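Local structure of geobacter metallireducens SMUG1 (Geobacter metallireducens, 5H9I) at residues A94-V102 against F145-I153; E207-S215 against W225-L236. The protein is an alpha/beta protein of the uracil-DNA glycosylase superfamily, SMUG1 by name, and holds xanthine in a pocket beside its central parallel sheet. One frame throughout, in Å; residues are numbered along the deposited sequence.

Interaction 1. Residues A94-V102 against F145-I153; sequences AGEHPKKRV and FLTAEGGNI
His97 lays one face of its imidazole on the backbone of Gly150, whose CA stands 3.5 Å from the His97 ring centroid and almost directly above it in a CH-pi contact. With chi1 at -166°, the ring swings to the far side from the His97 backbone N and across to segment 145-153; CD of Pro98 lies over its other face, toward the rim. Glycine suits position 150, because a CB would collide with CE1 of His97 and a phi of 88° already favours a residue without one. Near the ring plane, His97 NE2 donates to Ala148 O at 3.0 Å, in a bent bond (137°) that meets the carbonyl from above its plane. His97 ND1 accepts the N-H of Lys99 at 3.0 Å, and these two bonds fix the rotation of the ring. The surface it meets is a beta hairpin whose type I turn, Thr147 to Gly150, carries a G1 bulge at Gly150. Thr147 OG1 braces the turn by accepting Gly151 N at 2.9 Å. A second type I turn, His97 to Lys100, faces it and sends out two lysines. The extended Lys99 brings NZ to 3.0 Å from Glu149 O, in the carbonyl plane. Lys100 bends at chi2 and chi4, which turns its NZ onto Gly150 O, nearly in line with the C=O bond, at 3.0 Å, while its CB and CG rest against CD1 of Leu146.

Interaction 2. Residues E207-S215 against W225-L236; sequences EVGRIIHPS and WAGTALRQLAEL. With XAN (xanthine), chain B.
Trp225 points its indole edge at the backbone of Ile212, and NE1 donates to Ile212 O at 2.8 Å. Its CG stands anti to the backbone N (chi1 179°), which carries the indole across to Ile212 and Pro214. The bond is nearly straight (175°) and lies in the indole plane, though it reaches the carbonyl from above the carbonyl plane. One face of the same indole receives Pro214, whose CB sits 3.7 Å from the centroid of the Trp225 five-membered ring in a CH-pi contact; a flat ring with a single N-H suits both tasks. Ile212 is gripped at its other end too: its N donates to Gln232 OE1 at 2.8 Å, so a glutamine reaching out from the helix satisfies a backbone N-H just past the strand's end. CG2 of Ile212 wedges between the Trp225 ring and CG2 of Thr228, whose hydroxyl turns instead to Asp224 O.

Back along the strand, Ile211 sets CG2 against Leu233 CD2 at 3.8 Å. Gly209 leaves room for Leu236, whose CD2 lies 3.9 Å from Gly209 CA, where any CB would clash. Next to this held backbone, His213 turns away from the helix; its NE2 donates to N7 of xanthine at 3.0 Å, and its ND1 accepts Ser215 N, which steadies the ring.

In this last strand-to-helix unit of the alpha/beta fold, the 225-235 part of helix 219-235 runs back nearly antiparallel (163°) to edge strand 207-211, the two axes coming within 8.1 Å, with strand 185-189 alongside in the sheet and helix 112-125 against the indole through Phe120.

In the fold
Interactions 1 and 2 lie on different sheets, the first on the hairpin of the small antiparallel sheet, the second at the edge of the central parallel one. Their centres are 31 Å apart and their nearest atoms about 10 Å, so they do not touch; bound xanthine lies between them. Interaction 2 supplies a pocket residue directly, His213, which joins Asn139, Phe74, Glu111 and Met60 in hydrogen bonding the ligand. Interaction 1 lies farther from the ligand: the side chain of Asn152, whose OD1 takes a weak bond from a water held by Lys100 NZ, is about 8 Å from xanthine. On the helix of interaction 2, the side chain of Leu233 lies about 9 Å from pentanoic acid.

Interaction 1. Residues A94-V102 against F145-I153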
ATOM      1  N   ALA A  94     -15.452  -7.517   9.643  1.00 20.65           N
ATOM      2  CA  ALA A  94     -16.811  -8.040   9.608  1.00 23.05           C
ATOM      3  C   ALA A  94     -16.896  -9.015   8.499  1.00 24.45           C
ATOM      4  O   ALA A  94     -16.466  -8.752   7.365  1.00 27.10           O
ATOM      5  CB  ALA A  94     -17.767  -6.912   9.463  1.00 24.59           C
ATOM      6  N   GLY A  95     -17.435 -10.201   8.796  1.00 25.59           N
ATOM      7  CA  GLY A  95     -17.489 -11.206   7.724  1.00 32.64           C
ATOM      8  C   GLY A  95     -16.191 -11.817   7.263  1.00 36.78           C
ATOM      9  O   GLY A  95     -16.172 -12.381   6.178  1.00 34.14           O
ATOM     10  N   GLU A  96     -15.131 -11.743   8.098  1.00 22.08           N
ATOM     11  CA  GLU A  96     -13.862 -12.387   7.835  1.00 24.07           C
ATOM     12  C   GLU A  96     -14.091 -13.755   7.221  1.00 24.26           C
ATOM     13  O   GLU A  96     -14.925 -14.492   7.730  1.00 26.03           O
ATOM     14  CB  GLU A  96     -13.170 -12.563   9.183  1.00 17.77           C
ATOM     15  CG  GLU A  96     -11.844 -13.239   9.141  1.00 17.59           C
ATOM     16  CD  GLU A  96     -11.369 -13.629  10.484  1.00 21.17           C
ATOM     17  OE1 GLU A  96     -12.080 -14.495  11.147  1.00 25.69           O
ATOM     18  OE2 GLU A  96     -10.311 -13.219  10.977  1.00 21.20           O
ATOM     19  N   HIS A  97     -13.359 -14.135   6.171  1.00 20.14           N
ATOM     20  CA  HIS A  97     -13.481 -15.465   5.574  1.00 17.95           C
ATOM     21  C   HIS A  97     -12.543 -16.423   6.235  1.00 23.11           C
ATOM     22  O   HIS A  97     -11.382 -16.138   6.445  1.00 24.84           O
ATOM     23  CB  HIS A  97     -13.176 -15.351   4.108  1.00 18.65           C
ATOM     24  CG  HIS A  97     -13.583 -16.561   3.313  1.00 20.09           C
ATOM     25  ND1 HIS A  97     -12.890 -17.737   3.403  1.00 25.21           N
ATOM     26  CD2 HIS A  97     -14.619 -16.781   2.497  1.00 25.88           C
ATOM     27  CE1 HIS A  97     -13.514 -18.667   2.679  1.00 21.85           C
ATOM     28  NE2 HIS A  97     -14.533 -18.095   2.079  1.00 29.02           N
ATOM     29  N   PRO A  98     -12.979 -17.687   6.518  1.00 25.38           N
ATOM     30  CA  PRO A  98     -12.065 -18.554   7.192  1.00 25.72           C
ATOM     31  C   PRO A  98     -10.778 -18.918   6.513  1.00 25.11           C
ATOM     32  O   PRO A  98      -9.906 -19.356   7.198  1.00 26.26           O
ATOM     33  CB  PRO A  98     -12.875 -19.910   7.388  1.00 28.43           C
ATOM     34  CG  PRO A  98     -14.157 -19.652   6.774  1.00 26.24           C
ATOM     35  CD  PRO A  98     -14.335 -18.250   6.303  1.00 26.19           C
ATOM     36  N   LYS A  99     -10.694 -18.737   5.192  1.00 25.90           N
ATOM     37  CA  LYS A  99      -9.473 -19.040   4.462  1.00 24.20           C
ATOM     38  C   LYS A  99      -8.511 -17.825   4.483  1.00 22.90           C
ATOM     39  O   LYS A  99      -7.396 -17.969   4.087  1.00 25.07           O
ATOM     40  CB  LYS A  99      -9.788 -19.345   3.030  1.00 31.66           C
ATOM     41  CG  LYS A  99     -10.341 -20.736   2.827  1.00 31.11           C
ATOM     42  CD  LYS A  99     -10.708 -20.847   1.375  1.00 37.49           C
ATOM     43  CE  LYS A  99     -11.469 -22.145   1.143  1.00 36.71           C
ATOM     44  NZ  LYS A  99     -11.698 -22.183  -0.299  1.00 41.24           N
ATOM     45  N   LYS A 100      -8.940 -16.788   5.107  1.00 21.26           N
ATOM     46  CA  LYS A 100      -8.205 -15.442   5.067  1.00 18.20           C
ATOM     47  C   LYS A 100      -8.381 -14.769   6.395  1.00 21.51           C
ATOM     48  O   LYS A 100      -8.883 -13.646   6.477  1.00 23.10           O
ATOM     49  CB  LYS A 100      -8.676 -14.645   3.907  1.00 18.46           C
ATOM     50  CG  LYS A 100      -8.429 -15.244   2.554  1.00 26.62           C
ATOM     51  CD  LYS A 100      -6.962 -15.295   2.194  1.00 27.47           C
ATOM     52  CE  LYS A 100      -6.628 -15.891   0.833  1.00 26.69           C
ATOM     53  NZ  LYS A 100      -7.143 -15.092  -0.269  1.00 35.27           N
ATOM     54  N   ARG A 101      -8.135 -15.445   7.466  1.00 20.02           N
ATOM     55  CA  ARG A 101      -8.286 -14.948   8.786  1.00 20.62           C
ATOM     56  C   ARG A 101      -7.252 -13.814   9.088  1.00 20.56           C
ATOM     57  O   ARG A 101      -6.148 -13.868   8.583  1.00 21.55           O
ATOM     58  CB  ARG A 101      -8.037 -16.048   9.761  1.00 27.36           C
ATOM     59  CG  ARG A 101      -9.123 -17.149   9.675  1.00 31.20           C
ATOM     60  CD  ARG A 101      -8.708 -18.272  10.593  1.00 39.39           C
ATOM     61  NE  ARG A 101      -8.701 -17.868  12.006  1.00 51.49           N
ATOM     62  CZ  ARG A 101      -7.628 -17.838  12.821  1.00 47.63           C
ATOM     63  NH1 ARG A 101      -6.415 -18.169  12.383  1.00 50.17           N
ATOM     64  NH2 ARG A 101      -7.784 -17.490  14.089  1.00 48.61           N
ATOM     65  N   VAL A 102      -7.704 -12.896   9.886  1.00 20.42           N
ATOM     66  CA  VAL A 102      -6.897 -11.758  10.332  1.00 17.43           C
ATOM     67  C   VAL A 102      -6.457 -12.026  11.761  1.00 19.32           C
ATOM     68  O   VAL A 102      -7.207 -11.740  12.702  1.00 20.62           O
ATOM     69  CB  VAL A 102      -7.608 -10.445  10.151  1.00 16.23           C
ATOM     70  CG1 VAL A 102      -6.810  -9.272  10.686  1.00 15.01           C
ATOM     71  CG2 VAL A 102      -7.977 -10.208   8.721  1.00 21.18           C
ATOM     72  N   PHE A 145     -10.370  -7.618  -1.528  1.00 17.17           N
ATOM     73  CA  PHE A 145     -11.596  -8.140  -2.075  1.00 19.56           C
ATOM     74  C   PHE A 145     -11.463  -9.661  -2.196  1.00 22.48           C
ATOM     75  O   PHE A 145     -10.484 -10.177  -2.776  1.00 23.41           O
ATOM     76  CB  PHE A 145     -11.842  -7.486  -3.448  1.00 20.43           C
ATOM     77  CG  PHE A 145     -11.931  -6.020  -3.412  1.00 23.53           C
ATOM     78  CD1 PHE A 145     -13.112  -5.375  -3.114  1.00 23.30           C
ATOM     79  CD2 PHE A 145     -10.834  -5.286  -3.796  1.00 19.72           C
ATOM     80  CE1 PHE A 145     -13.196  -3.995  -3.117  1.00 24.14           C
ATOM     81  CE2 PHE A 145     -10.899  -3.888  -3.773  1.00 20.83           C
ATOM     82  CZ  PHE A 145     -12.065  -3.274  -3.476  1.00 20.03           C
ATOM     83  N   LEU A 146     -12.480 -10.386  -1.718  1.00 22.78           N
ATOM     84  CA  LEU A 146     -12.491 -11.851  -1.856  1.00 21.70           C
ATOM     85  C   LEU A 146     -13.807 -12.364  -2.459  1.00 20.11           C
ATOM     86  O   LEU A 146     -14.834 -11.777  -2.226  1.00 21.42           O
ATOM     87  CB  LEU A 146     -12.322 -12.494  -0.473  1.00 20.31           C
ATOM     88  CG  LEU A 146     -11.172 -12.063   0.432  1.00 18.40           C
ATOM     89  CD1 LEU A 146     -11.314 -12.643   1.850  1.00 21.64           C
ATOM     90  CD2 LEU A 146      -9.824 -12.398  -0.154  1.00 23.63           C
ATOM     91  N   THR A 147     -13.671 -13.484  -3.180  1.00 23.78           N
ATOM     92  CA  THR A 147     -14.849 -14.222  -3.614  1.00 24.17           C
ATOM     93  C   THR A 147     -15.467 -14.918  -2.437  1.00 29.05           C
ATOM     94  O   THR A 147     -14.865 -15.060  -1.351  1.00 24.04           O
ATOM     95  CB  THR A 147     -14.444 -15.295  -4.614  1.00 25.72           C
ATOM     96  OG1 THR A 147     -13.654 -16.307  -3.962  1.00 26.68           O
ATOM     97  CG2 THR A 147     -13.658 -14.669  -5.794  1.00 27.15           C
ATOM     98  N   ALA A 148     -16.657 -15.455  -2.680  1.00 28.87           N
ATOM     99  CA  ALA A 148     -17.305 -16.249  -1.624  1.00 26.53           C
ATOM    100  C   ALA A 148     -16.472 -17.454  -1.197  1.00 24.71           C
ATOM    101  O   ALA A 148     -16.594 -17.919  -0.072  1.00 28.66           O
ATOM    102  CB  ALA A 148     -18.702 -16.725  -2.157  1.00 32.44           C
ATOM    103  N   GLU A 149     -15.615 -17.992  -2.051  1.00 25.07           N
ATOM    104  CA  GLU A 149     -14.718 -19.054  -1.664  1.00 27.05           C
ATOM    105  C   GLU A 149     -13.378 -18.568  -1.068  1.00 33.30           C
ATOM    106  O   GLU A 149     -12.467 -19.327  -0.798  1.00 29.56           O
ATOM    107  CB  GLU A 149     -14.421 -19.970  -2.858  1.00 34.23           C
ATOM    108  CG  GLU A 149     -15.666 -20.600  -3.490  1.00 33.68           C
ATOM    109  CD  GLU A 149     -16.512 -19.618  -4.292  1.00 46.33           C
ATOM    110  OE1 GLU A 149     -15.985 -18.614  -4.943  1.00 43.39           O
ATOM    111  OE2 GLU A 149     -17.731 -19.869  -4.289  1.00 60.22           O
ATOM    112  N   GLY A 150     -13.270 -17.288  -0.832  1.00 27.06           N
ATOM    113  CA  GLY A 150     -12.059 -16.810  -0.164  1.00 26.63           C
ATOM    114  C   GLY A 150     -10.940 -16.478  -1.126  1.00 24.59           C
ATOM    115  O   GLY A 150      -9.845 -16.257  -0.666  1.00 25.59           O
ATOM    116  N   GLY A 151     -11.215 -16.409  -2.433  1.00 24.34           N
ATOM    117  CA  GLY A 151     -10.134 -16.137  -3.441  1.00 23.60           C
ATOM    118  C   GLY A 151      -9.944 -14.637  -3.577  1.00 24.32           C
ATOM    119  O   GLY A 151     -10.931 -13.851  -3.625  1.00 25.17           O
ATOM    120  N   ASN A 152      -8.662 -14.270  -3.760  1.00 23.36           N
ATOM    121  CA  ASN A 152      -8.394 -12.850  -3.939  1.00 26.95           C
ATOM    122  C   ASN A 152      -8.950 -12.287  -5.248  1.00 29.24           C
ATOM    123  O   ASN A 152      -8.879 -12.939  -6.286  1.00 27.90           O
ATOM    124  CB  ASN A 152      -6.872 -12.659  -3.868  1.00 28.14           C
ATOM    125  CG  ASN A 152      -6.520 -11.201  -3.673  1.00 34.82           C
ATOM    126  OD1 ASN A 152      -6.990 -10.577  -2.728  1.00 26.48           O
ATOM    127  ND2 ASN A 152      -5.755 -10.654  -4.598  1.00 34.22           N
ATOM    128  N   ILE A 153      -9.436 -11.074  -5.261  1.00 21.30           N
ATOM    129  CA  ILE A 153      -9.946 -10.392  -6.431  1.00 20.16           C
ATOM    130  C   ILE A 153      -9.140  -9.079  -6.477  1.00 24.16           C
ATOM    131  O   ILE A 153      -9.371  -8.221  -5.639  1.00 24.61           O
ATOM    132  CB  ILE A 153     -11.448 -10.054  -6.415  1.00 27.22           C
ATOM    133  CG1 ILE A 153     -12.362 -11.311  -6.192  1.00 27.11           C
ATOM    134  CG2 ILE A 153     -11.851  -9.254  -7.631  1.00 25.39           C
ATOM    135  CD1 ILE A 153     -13.796 -10.960  -5.822  1.00 28.31           C
TER
HETATM  136  O   HOH W   1      -6.144 -12.774  -0.720  1.00 36.13           O

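Interaction 2. Residues E207-S215 against W225-L236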
ATOM      1  N   GLU A 207       7.027  13.463 -11.458  1.00 15.99           N
ATOM      2  CA  GLU A 207       7.257  12.482 -12.419  1.00 15.60           C
ATOM      3  C   GLU A 207       6.645  11.207 -11.890  1.00 20.14           C
ATOM      4  O   GLU A 207       6.678  10.976 -10.664  1.00 21.34           O
ATOM      5  CB  GLU A 207       8.781  12.278 -12.625  1.00 22.66           C
ATOM      6  CG  GLU A 207       9.492  13.477 -13.201  1.00 31.04           C
ATOM      7  CD  GLU A 207       8.939  13.994 -14.555  1.00 40.23           C
ATOM      8  OE1 GLU A 207       8.492  13.188 -15.471  1.00 37.77           O
ATOM      9  OE2 GLU A 207       8.910  15.240 -14.656  1.00 45.40           O
ATOM     10  N   VAL A 208       6.211  10.334 -12.748  1.00 16.64           N
ATOM     11  CA  VAL A 208       5.698   9.040 -12.403  1.00 13.83           C
ATOM     12  C   VAL A 208       6.483   7.964 -13.140  1.00 20.15           C
ATOM     13  O   VAL A 208       6.713   8.065 -14.376  1.00 19.72           O
ATOM     14  CB  VAL A 208       4.226   8.881 -12.695  1.00 13.78           C
ATOM     15  CG1 VAL A 208       3.744   7.432 -12.518  1.00 17.14           C
ATOM     16  CG2 VAL A 208       3.404   9.885 -11.929  1.00 20.56           C
ATOM     17  N   GLY A 209       6.895   6.926 -12.421  1.00 15.70           N
ATOM     18  CA  GLY A 209       7.612   5.797 -12.934  1.00 16.63           C
ATOM     19  C   GLY A 209       7.151   4.516 -12.240  1.00 16.77           C
ATOM     20  O   GLY A 209       6.093   4.454 -11.575  1.00 17.07           O
ATOM     21  N   ARG A 210       7.862   3.446 -12.536  1.00 17.69           N
ATOM     22  CA  ARG A 210       7.488   2.100 -12.159  1.00 19.66           C
ATOM     23  C   ARG A 210       8.732   1.359 -11.715  1.00 17.34           C
ATOM     24  O   ARG A 210       9.739   1.533 -12.285  1.00 18.59           O
ATOM     25  CB  ARG A 210       6.882   1.342 -13.379  1.00 26.15           C
ATOM     26  CG  ARG A 210       6.565  -0.137 -13.109  1.00 26.35           C
ATOM     27  CD  ARG A 210       6.107  -1.052 -14.269  1.00 34.22           C
ATOM     28  NE  ARG A 210       7.090  -1.337 -15.347  1.00 35.93           N
ATOM     29  CZ  ARG A 210       8.026  -2.321 -15.433  1.00 42.81           C
ATOM     30  NH1 ARG A 210       8.753  -2.354 -16.536  1.00 44.84           N
ATOM     31  NH2 ARG A 210       8.276  -3.293 -14.511  1.00 29.72           N
ATOM     32  N   ILE A 211       8.602   0.525 -10.697  1.00 14.30           N
ATOM     33  CA  ILE A 211       9.520  -0.547 -10.505  1.00 13.99           C
ATOM     34  C   ILE A 211       8.801  -1.913 -10.608  1.00 16.21           C
ATOM     35  O   ILE A 211       7.576  -2.029 -10.388  1.00 15.81           O
ATOM     36  CB  ILE A 211      10.267  -0.481  -9.157  1.00 15.63           C
ATOM     37  CG1 ILE A 211       9.341  -0.585  -7.985  1.00 16.66           C
ATOM     38  CG2 ILE A 211      11.258   0.725  -9.175  1.00 18.87           C
ATOM     39  CD1 ILE A 211      10.078  -0.789  -6.647  1.00 16.58           C
ATOM     40  N   ILE A 212       9.596  -2.926 -10.905  1.00 14.38           N
ATOM     41  CA  ILE A 212       9.068  -4.300 -10.932  1.00 13.61           C
ATOM     42  C   ILE A 212       8.401  -4.582  -9.560  1.00 12.81           C
ATOM     43  O   ILE A 212       8.962  -4.266  -8.504  1.00 16.70           O
ATOM     44  CB  ILE A 212      10.224  -5.263 -11.258  1.00 16.21           C
ATOM     45  CG1 ILE A 212       9.759  -6.657 -11.319  1.00 21.57           C
ATOM     46  CG2 ILE A 212      11.394  -5.025 -10.372  1.00 19.14           C
ATOM     47  CD1 ILE A 212      10.892  -7.546 -11.955  1.00 20.19           C
ATOM     48  N   HIS A 213       7.315  -5.331  -9.606  1.00 13.34           N
ATOM     49  CA  HIS A 213       6.690  -5.789  -8.378  1.00 15.58           C
ATOM     50  C   HIS A 213       7.460  -6.979  -7.816  1.00 16.13           C
ATOM     51  O   HIS A 213       7.951  -7.827  -8.567  1.00 14.75           O
ATOM     52  CB  HIS A 213       5.269  -6.186  -8.694  1.00 15.91           C
ATOM     53  CG  HIS A 213       4.438  -6.408  -7.492  1.00 15.39           C
ATOM     54  ND1 HIS A 213       4.588  -7.524  -6.696  1.00 18.45           N
ATOM     55  CD2 HIS A 213       3.484  -5.642  -6.922  1.00 16.38           C
ATOM     56  CE1 HIS A 213       3.735  -7.439  -5.692  1.00 19.52           C
ATOM     57  NE2 HIS A 213       3.038  -6.343  -5.839  1.00 17.29           N
ATOM     58  N   PRO A 214       7.606  -7.053  -6.508  1.00 11.85           N
ATOM     59  CA  PRO A 214       8.455  -8.080  -5.869  1.00 12.56           C
ATOM     60  C   PRO A 214       7.833  -9.484  -5.797  1.00 13.27           C
ATOM     61  O   PRO A 214       8.576 -10.332  -5.296  1.00 14.64           O
ATOM     62  CB  PRO A 214       8.736  -7.470  -4.460  1.00 14.66           C
ATOM     63  CG  PRO A 214       7.541  -6.639  -4.160  1.00 12.75           C
ATOM     64  CD  PRO A 214       7.232  -5.999  -5.490  1.00 13.90           C
ATOM     65  N   SER A 215       6.609  -9.664  -6.185  1.00 16.03           N
ATOM     66  CA  SER A 215       6.000 -11.017  -6.027  1.00 16.65           C
ATOM     67  C   SER A 215       6.696 -12.082  -6.851  1.00 18.24           C
ATOM     68  O   SER A 215       7.277 -11.824  -7.930  1.00 19.32           O
ATOM     69  CB  SER A 215       4.516 -11.092  -6.136  1.00 29.35           C
ATOM     70  OG  SER A 215       4.152 -11.516  -7.346  1.00 25.81           O
ATOM     71  N   TRP A 225      15.271  -9.425  -7.664  1.00 23.70           N
ATOM     72  CA  TRP A 225      14.337  -8.289  -7.576  1.00 17.75           C
ATOM     73  C   TRP A 225      15.097  -6.967  -7.246  1.00 18.18           C
ATOM     74  O   TRP A 225      14.897  -5.972  -7.933  1.00 18.87           O
ATOM     75  CB  TRP A 225      13.196  -8.574  -6.595  1.00 20.91           C
ATOM     76  CG  TRP A 225      12.309  -7.428  -6.500  1.00 20.65           C
ATOM     77  CD1 TRP A 225      11.420  -7.008  -7.423  1.00 22.92           C
ATOM     78  CD2 TRP A 225      12.339  -6.451  -5.484  1.00 15.71           C
ATOM     79  NE1 TRP A 225      10.843  -5.809  -7.024  1.00 17.91           N
ATOM     80  CE2 TRP A 225      11.379  -5.437  -5.861  1.00 15.48           C
ATOM     81  CE3 TRP A 225      12.993  -6.312  -4.299  1.00 18.68           C
ATOM     82  CZ2 TRP A 225      11.127  -4.358  -5.056  1.00 15.35           C
ATOM     83  CZ3 TRP A 225      12.799  -5.240  -3.573  1.00 23.87           C
ATOM     84  CH2 TRP A 225      11.853  -4.280  -3.911  1.00 19.77           C
ATOM     85  N   ALA A 226      15.964  -7.060  -6.301  1.00 19.36           N
ATOM     86  CA  ALA A 226      16.614  -5.857  -5.786  1.00 19.52           C
ATOM     87  C   ALA A 226      17.479  -5.238  -6.842  1.00 18.04           C
ATOM     88  O   ALA A 226      17.418  -4.024  -7.093  1.00 20.92           O
ATOM     89  CB  ALA A 226      17.432  -6.240  -4.533  1.00 20.71           C
ATOM     90  N   GLY A 227      18.284  -6.066  -7.574  1.00 20.50           N
ATOM     91  CA  GLY A 227      19.072  -5.502  -8.646  1.00 20.40           C
ATOM     92  C   GLY A 227      18.340  -4.921  -9.788  1.00 18.29           C
ATOM     93  O   GLY A 227      18.666  -3.911 -10.380  1.00 20.02           O
ATOM     94  N   THR A 228      17.172  -5.486 -10.083  1.00 17.07           N
ATOM     95  CA  THR A 228      16.338  -5.020 -11.095  1.00 16.39           C
ATOM     96  C   THR A 228      15.708  -3.655 -10.711  1.00 16.01           C
ATOM     97  O   THR A 228      15.685  -2.701 -11.448  1.00 16.47           O
ATOM     98  CB  THR A 228      15.206  -6.024 -11.424  1.00 19.76           C
ATOM     99  OG1 THR A 228      15.806  -7.294 -11.859  1.00 21.89           O
ATOM    100  CG2 THR A 228      14.366  -5.521 -12.502  1.00 19.74           C
ATOM    101  N   ALA A 229      15.166  -3.626  -9.510  1.00 17.16           N
ATOM    102  CA  ALA A 229      14.543  -2.399  -9.060  1.00 14.45           C
ATOM    103  C   ALA A 229      15.560  -1.289  -8.916  1.00 14.80           C
ATOM    104  O   ALA A 229      15.276  -0.134  -9.180  1.00 16.40           O
ATOM    105  CB  ALA A 229      13.886  -2.662  -7.673  1.00 14.05           C
ATOM    106  N   LEU A 230      16.724  -1.695  -8.533  1.00 17.47           N
ATOM    107  CA  LEU A 230      17.803  -0.703  -8.337  1.00 19.86           C
ATOM    108  C   LEU A 230      18.188  -0.091  -9.657  1.00 19.77           C
ATOM    109  O   LEU A 230      18.311   1.175  -9.787  1.00 21.72           O
ATOM    110  CB  LEU A 230      18.917  -1.311  -7.438  1.00 22.23           C
ATOM    111  CG  LEU A 230      20.066  -0.527  -7.065  1.00 30.49           C
ATOM    112  CD1 LEU A 230      19.476   0.525  -6.102  1.00 18.18           C
ATOM    113  CD2 LEU A 230      21.157  -1.393  -6.431  1.00 30.05           C
ATOM    114  N   ARG A 231      18.264  -0.871 -10.737  1.00 21.26           N
ATOM    115  CA  ARG A 231      18.398  -0.366 -12.072  1.00 21.18           C
ATOM    116  C   ARG A 231      17.307   0.559 -12.581  1.00 18.67           C
ATOM    117  O   ARG A 231      17.539   1.630 -13.117  1.00 23.35           O
ATOM    118  CB  ARG A 231      18.596  -1.533 -13.118  1.00 24.31           C
ATOM    119  CG  ARG A 231      18.447  -1.090 -14.583  1.00 36.63           C
ATOM    120  CD  ARG A 231      18.858  -2.171 -15.612  1.00 44.40           C
ATOM    121  NE  ARG A 231      17.950  -3.313 -15.576  1.00 52.09           N
ATOM    122  CZ  ARG A 231      16.684  -3.281 -15.966  1.00 55.03           C
ATOM    123  NH1 ARG A 231      16.155  -2.164 -16.463  1.00 58.37           N
ATOM    124  NH2 ARG A 231      15.950  -4.394 -15.900  1.00 60.93           N
ATOM    125  N   GLN A 232      16.014   0.199 -12.339  1.00 15.95           N
ATOM    126  CA  GLN A 232      14.948   0.976 -12.705  1.00 16.83           C
ATOM    127  C   GLN A 232      14.943   2.314 -12.032  1.00 15.70           C
ATOM    128  O   GLN A 232      14.638   3.355 -12.568  1.00 21.55           O
ATOM    129  CB  GLN A 232      13.602   0.283 -12.458  1.00 19.98           C
ATOM    130  CG  GLN A 232      13.460  -0.944 -13.382  1.00 17.78           C
ATOM    131  CD  GLN A 232      12.233  -1.755 -13.028  1.00 22.14           C
ATOM    132  OE1 GLN A 232      12.074  -2.112 -11.898  1.00 17.46           O
ATOM    133  NE2 GLN A 232      11.295  -1.965 -13.951  1.00 29.30           N
ATOM    134  N   LEU A 233      15.218   2.298 -10.711  1.00 14.66           N
ATOM    135  CA  LEU A 233      15.354   3.573 -10.029  1.00 13.72           C
ATOM    136  C   LEU A 233      16.415   4.504 -10.544  1.00 17.25           C
ATOM    137  O   LEU A 233      16.206   5.676 -10.598  1.00 22.71           O
ATOM    138  CB  LEU A 233      15.547   3.306  -8.521  1.00 12.79           C
ATOM    139  CG  LEU A 233      14.324   2.670  -7.762  1.00 15.82           C
ATOM    140  CD1 LEU A 233      14.763   2.017  -6.464  1.00 20.78           C
ATOM    141  CD2 LEU A 233      13.168   3.635  -7.613  1.00 23.09           C
ATOM    142  N   ALA A 234      17.553   3.948 -10.853  1.00 18.54           N
ATOM    143  CA  ALA A 234      18.621   4.734 -11.412  1.00 23.68           C
ATOM    144  C   ALA A 234      18.219   5.336 -12.740  1.00 28.80           C
ATOM    145  O   ALA A 234      18.485   6.517 -12.991  1.00 25.17           O
ATOM    146  CB  ALA A 234      19.839   3.836 -11.541  1.00 21.48           C
ATOM    147  N   GLU A 235      17.513   4.572 -13.558  1.00 24.92           N
ATOM    148  CA  GLU A 235      17.007   5.095 -14.838  1.00 34.00           C
ATOM    149  C   GLU A 235      15.995   6.178 -14.673  1.00 29.73           C
ATOM    150  O   GLU A 235      15.967   7.080 -15.463  1.00 42.83           O
ATOM    151  CB  GLU A 235      16.324   4.023 -15.685  1.00 36.12           C
ATOM    152  CG  GLU A 235      17.143   2.894 -16.092  1.00 42.21           C
ATOM    153  CD  GLU A 235      16.257   1.784 -16.673  1.00 51.19           C
ATOM    154  OE1 GLU A 235      15.022   1.997 -16.886  1.00 46.22           O
ATOM    155  OE2 GLU A 235      16.807   0.683 -16.863  1.00 53.16           O
ATOM    156  N   LEU A 236      15.243   6.213 -13.569  1.00 26.84           N
ATOM    157  CA  LEU A 236      14.373   7.245 -13.166  1.00 25.42           C
ATOM    158  C   LEU A 236      15.036   8.470 -12.506  1.00 28.63           C
ATOM    159  O   LEU A 236      14.359   9.425 -12.118  1.00 38.61           O
ATOM    160  CB  LEU A 236      13.287   6.755 -12.161  1.00 34.17           C
ATOM    161  CG  LEU A 236      11.924   6.204 -12.596  1.00 41.72           C
ATOM    162  CD1 LEU A 236      12.138   5.128 -13.623  1.00 50.76           C
ATOM    163  CD2 LEU A 236      11.213   5.591 -11.413  1.00 38.27           C
TER
HETATM  164  N9  XAN B 301       1.874  -7.269  -1.226  1.00 19.11           N
HETATM  165  C4  XAN B 301       1.427  -6.046  -1.146  1.00 14.16           C
HETATM  166  N3  XAN B 301       1.192  -5.197  -0.150  1.00 16.04           N
HETATM  167  C2  XAN B 301       0.744  -4.049  -0.397  1.00 17.75           C
HETATM  168  O2  XAN B 301       0.490  -3.320   0.526  1.00 19.17           O
HETATM  169  N1  XAN B 301       0.551  -3.590  -1.642  1.00 16.20           N
HETATM  170  C6  XAN B 301       0.768  -4.304  -2.705  1.00 17.30           C
HETATM  171  O6  XAN B 301       0.537  -3.914  -3.855  1.00 19.52           O
HETATM  172  C5  XAN B 301       1.191  -5.618  -2.497  1.00 16.18           C
HETATM  173  N7  XAN B 301       1.498  -6.615  -3.314  1.00 19.60           N
HETATM  174  C8  XAN B 301       1.915  -7.610  -2.546  1.00 19.51           C